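Local coordinates for protein saframycin Mx1 synthetase B (Legionella pneumophila subsp. pneumophila, PDB 3KXW) that belongs to the fatty acid AMP ligases of the ANL family of AMP-binding enzymes and holds 5'-O-[(S)-(dodecanoyloxy)(hydroxy)phosphoryl]adenosine in its pocket, at residues N26-N34 against I231-S241; F212-M221 against I263-Y271. All blocks are in the same frame, centred on the assembly; numbering follows the deposited sequence.

Contact 1: residues N26-N34 against I231-S241; sequences NKKSCTFLN and IYGGIQAIMMS
Four backbone hydrogen bonds join Ser29, Thr31 and Leu33 to Ala237 and Met239, pairing strands 28-34 and 236-239 as parallel neighbours in the mixed four-stranded sheet of the AMP-binding domain. The first, Ala237 N to Ser29 O, is 2.9 Å long and almost straight at 172°; Met239 N to Thr31 O, at 2.7 Å, is more bent. On its other edge strand 28-34 meets Met41, faced by both Ser29 and Cys30 in a classic beta bulge. Beyond the directly bonded pairs, waters bridge the segments: one molecule joins Leu33 O to Ser241 N, and another links Ser29 OG to Ile235 O. At the Schellman motif that ends helix 220-233, Gly234 O receives a water that also accepts from Lys27 NZ.

The Gln236 side chain runs alongside that of Lys28, NE2 lying 3.6 Å from Lys28 CD, and donates to a water held by Thr31 OG1, whose direct partner is Thr40. On the same face Ile238 CD1 abuts Thr31 CB at 3.6 Å, and Leu33 CD1 meets Ile238 CG2 beside helix 250-259.

The opposite face carries Cys30, Phe32, Ala237 and Met239 and is covered by Leu76 and Ile79 of helix 76-87. Ile231 brings CD1 to within 3.9 Å of Cys30 SG. The selenomethionine Met239 bends at chi3 (-73°), which brings CE against Cys30 CB. Phe32, its CG anti to the backbone N (chi1 -165°), lays its ring against the backbone of Met239 to Ser241: Met239 O lies over one face, and Met240 CA makes an off-centre CH-pi contact 4.3 Å from the ring centroid.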
loop_
_atom_site.group_PDB
_atom_site.type_symbol
_atom_site.label_atom_id
_atom_site.label_comp_id
_atom_site.label_asym_id
_atom_site.label_seq_id
_atom_site.Cartn_x
_atom_site.Cartn_y
_atom_site.Cartn_z
ATOM N N ASN A 26 -8.014 -24.357 17.114
ATOM C CA ASN A 26 -6.579 -24.222 17.405
ATOM C C ASN A 26 -5.676 -23.972 16.202
ATOM O O ASN A 26 -4.457 -23.911 16.354
ATOM C CB ASN A 26 -6.049 -25.425 18.199
ATOM C CG ASN A 26 -6.642 -25.510 19.606
ATOM O OD1 ASN A 26 -7.055 -24.506 20.196
ATOM N ND2 ASN A 26 -6.684 -26.729 20.149
ATOM N N LYS A 27 -6.265 -23.835 15.022
ATOM C CA LYS A 27 -5.499 -23.504 13.824
ATOM C C LYS A 27 -4.897 -22.102 13.974
ATOM O O LYS A 27 -5.602 -21.135 14.264
ATOM C CB LYS A 27 -6.368 -23.584 12.563
ATOM C CG LYS A 27 -5.607 -23.411 11.233
ATOM C CD LYS A 27 -6.540 -23.399 10.010
ATOM C CE LYS A 27 -6.985 -24.798 9.630
ATOM N NZ LYS A 27 -7.958 -24.843 8.477
ATOM N N LYS A 28 -3.591 -22.006 13.778
ATOM C CA LYS A 28 -2.903 -20.717 13.816
ATOM C C LYS A 28 -3.431 -19.814 12.718
ATOM O O LYS A 28 -3.538 -20.221 11.576
ATOM C CB LYS A 28 -1.400 -20.890 13.569
ATOM C CG LYS A 28 -0.694 -21.820 14.521
ATOM C CD LYS A 28 0.809 -21.934 14.167
ATOM C CE LYS A 28 1.544 -22.827 15.150
ATOM N NZ LYS A 28 1.196 -22.424 16.548
ATOM N N SER A 29 -3.729 -18.570 13.052
ATOM C CA SER A 29 -4.154 -17.627 12.031
ATOM C C SER A 29 -3.105 -16.543 11.777
ATOM O O SER A 29 -2.523 -16.465 10.695
ATOM C CB SER A 29 -5.493 -16.992 12.447
ATOM O OG SER A 29 -5.874 -15.986 11.545
ATOM N N CYS A 30 -2.853 -15.717 12.785
ATOM C CA CYS A 30 -2.003 -14.545 12.606
ATOM C C CYS A 30 -0.818 -14.581 13.546
ATOM O O CYS A 30 -0.972 -14.841 14.740
ATOM C CB CYS A 30 -2.809 -13.265 12.875
ATOM S SG CYS A 30 -4.026 -12.899 11.576
ATOM N N THR A 31 0.360 -14.309 13.001
ATOM C CA THR A 31 1.569 -14.208 13.791
ATOM C C THR A 31 2.213 -12.858 13.513
ATOM O O THR A 31 2.430 -12.487 12.346
ATOM C CB THR A 31 2.592 -15.326 13.449
ATOM O OG1 THR A 31 2.058 -16.619 13.795
ATOM C CG2 THR A 31 3.930 -15.106 14.198
ATOM N N PHE A 32 2.536 -12.137 14.578
ATOM C CA PHE A 32 3.244 -10.859 14.433
ATOM C C PHE A 32 4.631 -10.927 15.103
ATOM O O PHE A 32 4.772 -11.454 16.212
ATOM C CB PHE A 32 2.392 -9.698 14.971
ATOM C CG PHE A 32 2.882 -8.355 14.546
ATOM C CD1 PHE A 32 2.541 -7.844 13.299
ATOM C CD2 PHE A 32 3.723 -7.618 15.370
ATOM C CE1 PHE A 32 3.013 -6.607 12.889
ATOM C CE2 PHE A 32 4.203 -6.385 14.970
ATOM C CZ PHE A 32 3.844 -5.878 13.727
ATOM N N LEU A 33 5.635 -10.391 14.420
ATOM C CA LEU A 33 7.016 -10.526 14.826
ATOM C C LEU A 33 7.549 -9.147 15.118
ATOM O O LEU A 33 7.321 -8.223 14.341
ATOM C CB LEU A 33 7.847 -11.168 13.708
ATOM C CG LEU A 33 7.378 -12.494 13.109
ATOM C CD1 LEU A 33 8.262 -12.912 11.935
ATOM C CD2 LEU A 33 7.335 -13.597 14.155
ATOM N N ASN A 34 8.209 -8.996 16.263
ATOM C CA ASN A 34 8.976 -7.787 16.528
ATOM C C ASN A 34 10.355 -8.208 16.996
ATOM O O ASN A 34 10.491 -8.757 18.079
ATOM C CB ASN A 34 8.301 -6.919 17.592
ATOM C CG ASN A 34 8.922 -5.527 17.679
ATOM O OD1 ASN A 34 9.719 -5.134 16.825
ATOM N ND2 ASN A 34 8.547 -4.775 18.700
ATOM N N ILE A 231 -7.087 -14.777 6.655
ATOM C CA ILE A 231 -8.125 -15.069 7.646
ATOM C C ILE A 231 -9.344 -15.748 6.989
ATOM O O ILE A 231 -9.824 -16.789 7.456
ATOM C CB ILE A 231 -8.512 -13.782 8.433
ATOM C CG1 ILE A 231 -7.328 -13.374 9.318
ATOM C CG2 ILE A 231 -9.766 -14.021 9.305
ATOM C CD1 ILE A 231 -7.507 -12.045 10.053
ATOM N N TYR A 232 -9.820 -15.165 5.893
ATOM C CA TYR A 232 -10.892 -15.742 5.083
ATOM C C TYR A 232 -10.584 -17.163 4.582
ATOM O O TYR A 232 -11.447 -18.050 4.586
ATOM C CB TYR A 232 -11.127 -14.804 3.898
ATOM C CG TYR A 232 -11.999 -15.349 2.784
ATOM C CD1 TYR A 232 -13.381 -15.378 2.917
ATOM C CD2 TYR A 232 -11.446 -15.800 1.595
ATOM C CE1 TYR A 232 -14.186 -15.845 1.889
ATOM C CE2 TYR A 232 -12.241 -16.262 0.560
ATOM C CZ TYR A 232 -13.602 -16.279 0.718
ATOM O OH TYR A 232 -14.392 -16.740 -0.295
ATOM N N GLY A 233 -9.362 -17.385 4.116
ATOM C CA GLY A 233 -9.023 -18.649 3.474
ATOM C C GLY A 233 -8.431 -19.742 4.369
ATOM O O GLY A 233 -8.078 -20.814 3.882
ATOM N N GLY A 234 -8.303 -19.485 5.668
ATOM C CA GLY A 234 -7.783 -20.505 6.576
ATOM C C GLY A 234 -6.268 -20.671 6.543
ATOM O O GLY A 234 -5.729 -21.743 6.845
ATOM N N ILE A 235 -5.579 -19.593 6.181
ATOM C CA ILE A 235 -4.158 -19.633 5.847
ATOM C C ILE A 235 -3.371 -18.770 6.794
ATOM O O ILE A 235 -3.821 -17.676 7.156
ATOM C CB ILE A 235 -3.924 -19.007 4.450
ATOM C CG1 ILE A 235 -4.557 -19.862 3.358
ATOM C CG2 ILE A 235 -2.413 -18.779 4.180
ATOM C CD1 ILE A 235 -4.228 -21.290 3.451
ATOM N N GLN A 236 -2.178 -19.208 7.174
ATOM C CA GLN A 236 -1.377 -18.404 8.108
ATOM C C GLN A 236 -0.917 -17.071 7.507
ATOM O O GLN A 236 -0.482 -17.021 6.350
ATOM C CB GLN A 236 -0.149 -19.172 8.580
ATOM C CG GLN A 236 -0.417 -20.252 9.615
ATOM C CD GLN A 236 0.872 -20.731 10.243
ATOM O OE1 GLN A 236 1.412 -21.783 9.878
ATOM N NE2 GLN A 236 1.372 -19.961 11.190
ATOM N N ALA A 237 -1.020 -16.000 8.298
ATOM C CA ALA A 237 -0.443 -14.707 7.945
ATOM C C ALA A 237 0.692 -14.449 8.930
ATOM O O ALA A 237 0.475 -14.458 10.151
ATOM C CB ALA A 237 -1.514 -13.593 8.042
ATOM N N ILE A 238 1.910 -14.270 8.427
ATOM C CA ILE A 238 3.041 -13.987 9.309
ATOM C C ILE A 238 3.535 -12.592 9.003
ATOM O O ILE A 238 3.794 -12.284 7.840
ATOM C CB ILE A 238 4.237 -14.971 9.063
ATOM C CG1 ILE A 238 3.751 -16.423 9.034
ATOM C CG2 ILE A 238 5.363 -14.723 10.100
ATOM C CD1 ILE A 238 3.334 -16.946 10.311
HETATM N N MSE A 239 3.657 -11.738 10.020
HETATM C CA MSE A 239 3.821 -10.312 9.749
HETATM C C MSE A 239 4.868 -9.594 10.609
HETATM O O MSE A 239 5.183 -10.008 11.715
HETATM C CB MSE A 239 2.481 -9.598 9.926
HETATM C CG MSE A 239 1.409 -10.044 8.940
HETATM SE SE MSE A 239 -0.352 -9.552 9.680
HETATM C CE MSE A 239 -0.438 -10.921 11.108
HETATM N N MSE A 240 5.381 -8.498 10.073
HETATM C CA MSE A 240 6.118 -7.540 10.870
HETATM C C MSE A 240 5.754 -6.146 10.373
HETATM O O MSE A 240 5.023 -5.993 9.376
HETATM C CB MSE A 240 7.622 -7.772 10.739
HETATM C CG MSE A 240 8.176 -7.448 9.363
HETATM SE SE MSE A 240 10.095 -7.873 9.263
HETATM C CE MSE A 240 10.374 -7.404 7.391
ATOM N N SER A 241 6.270 -5.124 11.046
ATOM C CA SER A 241 5.948 -3.750 10.669
ATOM C C SER A 241 6.807 -3.226 9.511
ATOM O O SER A 241 7.915 -3.696 9.284
ATOM C CB SER A 241 6.126 -2.829 11.870
ATOM O OG SER A 241 7.501 -2.721 12.199
HETATM O O HOH W 1 -5.957 -24.216 5.991
HETATM O O HOH W 2 -3.414 -21.690 8.964
HETATM O O HOH W 3 -5.702 -17.186 9.157
HETATM O O HOH W 4 0.256 -17.562 12.116
HETATM O O HOH W 5 3.431 -18.885 13.359
HETATM O O HOH W 6 7.675 -5.617 13.568
#

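Contact 2: residues F212-M221 against I263-Y271; sequences FSWLPPHHDM and ISGSPNFAY. With 1ZZ (5'-O-[(S)-(dodecanoyloxy)(hydroxy)phosphoryl]adenosine), chain B.
Trp214 drives the far rim of its indole into a hollow formed by Ser266, Phe269 and Ala270, where the loop after strand 210-213 meets strand 263-266 and the start of helix 269-277 in the AMP-binding domain. The fit is tightest at the indole edge, with Ala270 CB near the ring plane and 3.4 Å from Trp214 CZ2. Ser266 CB and Phe269 CZ approach obliquely. Trp214 reaches this hollow with CG between its backbone N and carbonyl carbon (chi1 54°), and its ring also stacks on Phe245.

Leu215 is the second bump. Both its methyls rest against Gly265 O, and CD2, 3.7 Å from Ser266 CA, also sits over one indole face, wedged between Trp214 and the strand. An ST turn shapes this loop, Ser213 OG accepting from Leu215 N. Waters fill in where the backbones part: one bridges Phe212 O and Gly265 N, another Trp214 N and Gly265 O. Where strand 210-213 nears its end and strand 263-266 begins, Phe212 N bonds to Ile263 O, while Ser264 OG donates to Phe212 O at 2.8 Å from well above the carbonyl plane, its oxygen lying at the edge of the Phe212 ring.

Segment 212-221 also borders the bound 5'-O-[(S)-(dodecanoyloxy)(hydroxy)phosphoryl]adenosine. His219, the N-cap of helix 220-233, gives a weak hydrogen bond from NE2 to ligand O4. The selenomethionine Met221 spans both surfaces: SE lies 3.9 Å from ligand C6, and the bend at chi3 (57°) swings CE onto the Pro267 ring, 3.7 Å from CD.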
loop_
_atom_site.group_PDB
_atom_site.type_symbol
_atom_site.label_atom_id
_atom_site.label_comp_id
_atom_site.label_asym_id
_atom_site.label_seq_id
_atom_site.Cartn_x
_atom_site.Cartn_y
_atom_site.Cartn_z
ATOM N N PHE A 212 3.676 -14.111 4.052
ATOM C CA PHE A 212 4.445 -13.207 4.903
ATOM C C PHE A 212 4.198 -11.767 4.458
ATOM O O PHE A 212 4.109 -11.497 3.261
ATOM C CB PHE A 212 5.947 -13.511 4.896
ATOM C CG PHE A 212 6.694 -12.662 5.853
ATOM C CD1 PHE A 212 6.841 -13.069 7.178
ATOM C CD2 PHE A 212 7.118 -11.382 5.492
ATOM C CE1 PHE A 212 7.472 -12.244 8.096
ATOM C CE2 PHE A 212 7.736 -10.564 6.413
ATOM C CZ PHE A 212 7.914 -10.989 7.725
ATOM N N SER A 213 4.076 -10.850 5.403
ATOM C CA SER A 213 3.915 -9.460 5.026
ATOM C C SER A 213 4.562 -8.496 5.988
ATOM O O SER A 213 4.410 -8.642 7.191
ATOM C CB SER A 213 2.436 -9.129 4.899
ATOM O OG SER A 213 2.251 -7.795 4.444
ATOM N N TRP A 214 5.278 -7.505 5.461
ATOM C CA TRP A 214 5.660 -6.337 6.277
ATOM C C TRP A 214 4.839 -5.111 5.884
ATOM O O TRP A 214 5.083 -4.020 6.401
ATOM C CB TRP A 214 7.157 -5.991 6.131
ATOM C CG TRP A 214 7.581 -5.797 4.681
ATOM C CD1 TRP A 214 8.147 -6.733 3.876
ATOM C CD2 TRP A 214 7.463 -4.603 3.889
ATOM N NE1 TRP A 214 8.382 -6.208 2.621
ATOM C CE2 TRP A 214 7.971 -4.901 2.607
ATOM C CE3 TRP A 214 6.981 -3.315 4.138
ATOM C CZ2 TRP A 214 7.998 -3.971 1.573
ATOM C CZ3 TRP A 214 7.022 -2.375 3.107
ATOM C CH2 TRP A 214 7.520 -2.709 1.837
ATOM N N LEU A 215 3.887 -5.288 4.972
ATOM C CA LEU A 215 3.177 -4.149 4.355
ATOM C C LEU A 215 2.301 -3.368 5.316
ATOM O O LEU A 215 1.723 -3.927 6.235
ATOM C CB LEU A 215 2.344 -4.605 3.155
ATOM C CG LEU A 215 3.069 -5.297 1.998
ATOM C CD1 LEU A 215 2.059 -5.720 0.919
ATOM C CD2 LEU A 215 4.203 -4.416 1.402
ATOM N N PRO A 216 2.211 -2.046 5.110
ATOM C CA PRO A 216 1.360 -1.227 5.979
ATOM C C PRO A 216 -0.062 -1.815 6.039
ATOM O O PRO A 216 -0.672 -1.968 4.986
ATOM C CB PRO A 216 1.302 0.130 5.258
ATOM C CG PRO A 216 2.483 0.160 4.344
ATOM C CD PRO A 216 2.938 -1.269 4.092
ATOM N N PRO A 217 -0.578 -2.124 7.236
ATOM C CA PRO A 217 -1.958 -2.616 7.331
ATOM C C PRO A 217 -2.967 -1.474 7.108
ATOM O O PRO A 217 -4.161 -1.737 7.101
ATOM C CB PRO A 217 -2.074 -3.134 8.780
ATOM C CG PRO A 217 -0.874 -2.681 9.504
ATOM C CD PRO A 217 0.077 -1.990 8.547
ATOM N N HIS A 218 -2.493 -0.239 6.940
ATOM C CA HIS A 218 -3.385 0.908 6.706
ATOM C C HIS A 218 -3.522 1.283 5.209
ATOM O O HIS A 218 -4.094 2.324 4.846
ATOM C CB HIS A 218 -2.901 2.127 7.481
ATOM C CG HIS A 218 -2.471 1.834 8.894
ATOM N ND1 HIS A 218 -3.319 1.964 9.975
ATOM C CD2 HIS A 218 -1.276 1.450 9.401
ATOM C CE1 HIS A 218 -2.662 1.680 11.088
ATOM N NE2 HIS A 218 -1.422 1.360 10.767
ATOM N N HIS A 219 -2.949 0.443 4.356
ATOM C CA HIS A 219 -3.098 0.554 2.903
ATOM C C HIS A 219 -3.821 -0.741 2.463
ATOM O O HIS A 219 -3.661 -1.783 3.087
ATOM C CB HIS A 219 -1.707 0.670 2.276
ATOM C CG HIS A 219 -1.701 0.659 0.778
ATOM N ND1 HIS A 219 -1.517 -0.495 0.043
ATOM C CD2 HIS A 219 -1.849 1.662 -0.121
ATOM C CE1 HIS A 219 -1.544 -0.200 -1.246
ATOM N NE2 HIS A 219 -1.748 1.101 -1.372
ATOM N N ASP A 220 -4.642 -0.659 1.422
ATOM C CA ASP A 220 -5.389 -1.817 0.933
ATOM C C ASP A 220 -4.586 -3.127 0.759
ATOM O O ASP A 220 -5.028 -4.166 1.208
ATOM C CB ASP A 220 -6.160 -1.484 -0.351
ATOM C CG ASP A 220 -5.277 -0.917 -1.439
ATOM O OD1 ASP A 220 -4.030 -1.018 -1.314
ATOM O OD2 ASP A 220 -5.842 -0.387 -2.432
HETATM N N MSE A 221 -3.425 -3.085 0.124
HETATM C CA MSE A 221 -2.675 -4.314 -0.125
HETATM C C MSE A 221 -2.311 -5.099 1.144
HETATM O O MSE A 221 -2.541 -6.308 1.239
HETATM C CB MSE A 221 -1.411 -3.992 -0.928
HETATM C CG MSE A 221 -0.949 -5.125 -1.780
HETATM SE SE MSE A 221 0.180 -4.532 -3.319
HETATM C CE MSE A 221 1.524 -3.610 -2.272
ATOM N N ILE A 263 3.836 -16.987 -0.327
ATOM C CA ILE A 263 3.378 -15.753 -0.956
ATOM C C ILE A 263 3.822 -14.551 -0.135
ATOM O O ILE A 263 3.620 -14.524 1.062
ATOM C CB ILE A 263 1.853 -15.736 -1.071
ATOM C CG1 ILE A 263 1.378 -16.975 -1.843
ATOM C CG2 ILE A 263 1.394 -14.479 -1.789
ATOM C CD1 ILE A 263 -0.159 -16.998 -2.015
ATOM N N SER A 264 4.482 -13.595 -0.777
ATOM C CA SER A 264 4.862 -12.355 -0.104
ATOM C C SER A 264 5.119 -11.372 -1.213
ATOM O O SER A 264 5.445 -11.767 -2.338
ATOM C CB SER A 264 6.112 -12.578 0.775
ATOM O OG SER A 264 6.367 -11.501 1.652
ATOM N N GLY A 265 4.896 -10.085 -0.959
ATOM C CA GLY A 265 5.168 -9.108 -1.996
ATOM C C GLY A 265 5.073 -7.678 -1.493
ATOM O O GLY A 265 5.018 -7.453 -0.297
ATOM N N SER A 266 5.017 -6.723 -2.421
ATOM C CA SER A 266 5.216 -5.320 -2.081
ATOM C C SER A 266 5.095 -4.470 -3.332
ATOM O O SER A 266 5.038 -4.992 -4.438
ATOM C CB SER A 266 6.640 -5.127 -1.537
ATOM O OG SER A 266 7.613 -5.442 -2.544
ATOM N N PRO A 267 5.089 -3.136 -3.161
ATOM C CA PRO A 267 5.306 -2.274 -4.330
ATOM C C PRO A 267 6.691 -2.522 -4.900
ATOM O O PRO A 267 7.584 -3.021 -4.215
ATOM C CB PRO A 267 5.240 -0.841 -3.744
ATOM C CG PRO A 267 4.537 -0.995 -2.432
ATOM C CD PRO A 267 4.970 -2.357 -1.922
ATOM N N ASN A 268 6.857 -2.169 -6.159
ATOM C CA ASN A 268 8.105 -2.407 -6.881
ATOM C C ASN A 268 9.356 -1.922 -6.129
ATOM O O ASN A 268 10.369 -2.612 -6.095
ATOM C CB ASN A 268 7.992 -1.685 -8.220
ATOM C CG ASN A 268 9.142 -1.988 -9.140
ATOM O OD1 ASN A 268 9.136 -3.007 -9.826
ATOM N ND2 ASN A 268 10.115 -1.088 -9.192
ATOM N N PHE A 269 9.295 -0.736 -5.521
ATOM C CA PHE A 269 10.500 -0.169 -4.886
ATOM C C PHE A 269 11.197 -1.117 -3.886
ATOM O O PHE A 269 12.421 -1.054 -3.694
ATOM C CB PHE A 269 10.171 1.148 -4.169
ATOM C CG PHE A 269 9.716 0.950 -2.756
ATOM C CD1 PHE A 269 10.636 0.885 -1.723
ATOM C CD2 PHE A 269 8.359 0.798 -2.464
ATOM C CE1 PHE A 269 10.231 0.665 -0.420
ATOM C CE2 PHE A 269 7.952 0.583 -1.156
ATOM C CZ PHE A 269 8.892 0.518 -0.139
ATOM N N ALA A 270 10.424 -1.971 -3.214
ATOM C CA ALA A 270 11.000 -2.729 -2.104
ATOM C C ALA A 270 11.996 -3.795 -2.582
ATOM O O ALA A 270 12.927 -4.178 -1.847
ATOM C CB ALA A 270 9.889 -3.351 -1.232
ATOM N N TYR A 271 11.817 -4.265 -3.813
ATOM C CA TYR A 271 12.770 -5.201 -4.395
ATOM C C TYR A 271 14.120 -4.485 -4.652
ATOM O O TYR A 271 15.190 -5.020 -4.358
ATOM C CB TYR A 271 12.176 -5.902 -5.641
ATOM C CG TYR A 271 10.947 -6.756 -5.312
ATOM C CD1 TYR A 271 11.078 -7.972 -4.662
ATOM C CD2 TYR A 271 9.669 -6.324 -5.639
ATOM C CE1 TYR A 271 9.970 -8.755 -4.335
ATOM C CE2 TYR A 271 8.546 -7.089 -5.317
ATOM C CZ TYR A 271 8.704 -8.300 -4.665
ATOM O OH TYR A 271 7.612 -9.055 -4.347
HETATM P P 1ZZ B . -4.320 2.325 -3.953
HETATM C C1 1ZZ B . -2.076 -11.849 -1.107
HETATM N N1 1ZZ B . -1.019 1.125 -9.336
HETATM O O1 1ZZ B . -2.149 0.072 -4.862
HETATM C C2 1ZZ B . -1.636 -10.535 -1.767
HETATM N N2 1ZZ B . -0.925 -1.109 -9.316
HETATM O O2 1ZZ B . -4.170 0.673 -3.834
HETATM C C3 1ZZ B . -2.569 -10.126 -2.914
HETATM N N3 1ZZ B . 0.449 1.520 -11.473
HETATM O O3 1ZZ B . -5.727 2.669 -3.960
HETATM C C4 1ZZ B . -2.388 -8.641 -3.261
HETATM N N4 1ZZ B . 1.239 -0.563 -12.393
HETATM O O4 1ZZ B . -3.574 2.984 -2.682
HETATM C C5 1ZZ B . -2.938 -8.279 -4.651
HETATM N N5 1ZZ B . 0.685 -2.682 -11.580
HETATM O O5 1ZZ B . -3.560 2.903 -5.320
HETATM C C6 1ZZ B . -2.591 -6.812 -4.939
HETATM O O6 1ZZ B . -1.811 2.650 -7.545
HETATM C C7 1ZZ B . -2.853 -6.149 -6.314
HETATM O O7 1ZZ B . -2.347 4.083 -10.021
HETATM C C8 1ZZ B . -2.349 -4.716 -6.573
HETATM O O8 1ZZ B . -4.643 3.520 -9.281
HETATM C C9 1ZZ B . -3.362 -3.715 -5.995
HETATM C C10 1ZZ B . -2.741 -2.374 -5.535
HETATM C C11 1ZZ B . -3.818 -1.593 -4.730
HETATM C C12 1ZZ B . -3.532 -0.085 -4.861
HETATM C C13 1ZZ B . -3.860 2.381 -6.596
HETATM C C14 1ZZ B . -3.066 3.004 -7.564
HETATM C C15 1ZZ B . -3.572 2.759 -9.031
HETATM C C16 1ZZ B . -2.524 3.006 -9.795
HETATM C C17 1ZZ B . -1.474 2.399 -8.999
HETATM C C18 1ZZ B . -1.417 -0.111 -8.683
HETATM C C19 1ZZ B . -0.111 -0.550 -10.437
HETATM C C20 1ZZ B . -0.219 0.746 -10.462
HETATM C C21 1ZZ B . 1.183 0.912 -12.374
HETATM C C22 1ZZ B . 0.666 -1.241 -11.538
HETATM O O HOH W 7 3.339 -9.621 1.488
HETATM O O HOH W 8 5.696 -7.983 2.507
#

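The centres of the two contacts lie about 15 Å apart within one AMP-binding domain, and their segments alternate along the chain: 26-34, 212-221, 231-241, 263-271. Helix 220-233 starts in contact 2, beside the ligand, and ends in contact 1, where the chain turns into strand 236-239. That strand lies between 28-34 and 210-213, so contact 1 and the first segment of contact 2 share one sheet; Ile238 O to Ser213 N (2.8 Å) and Met240 N to Ser213 O (3.0 Å) are probable hydrogen bonds between them. Contact 2 then carries the structure across to strand 263-266, the outermost strand of a second mixed sheet, placing His219, Asp220 and Met221 of the ligand pocket close to the junction.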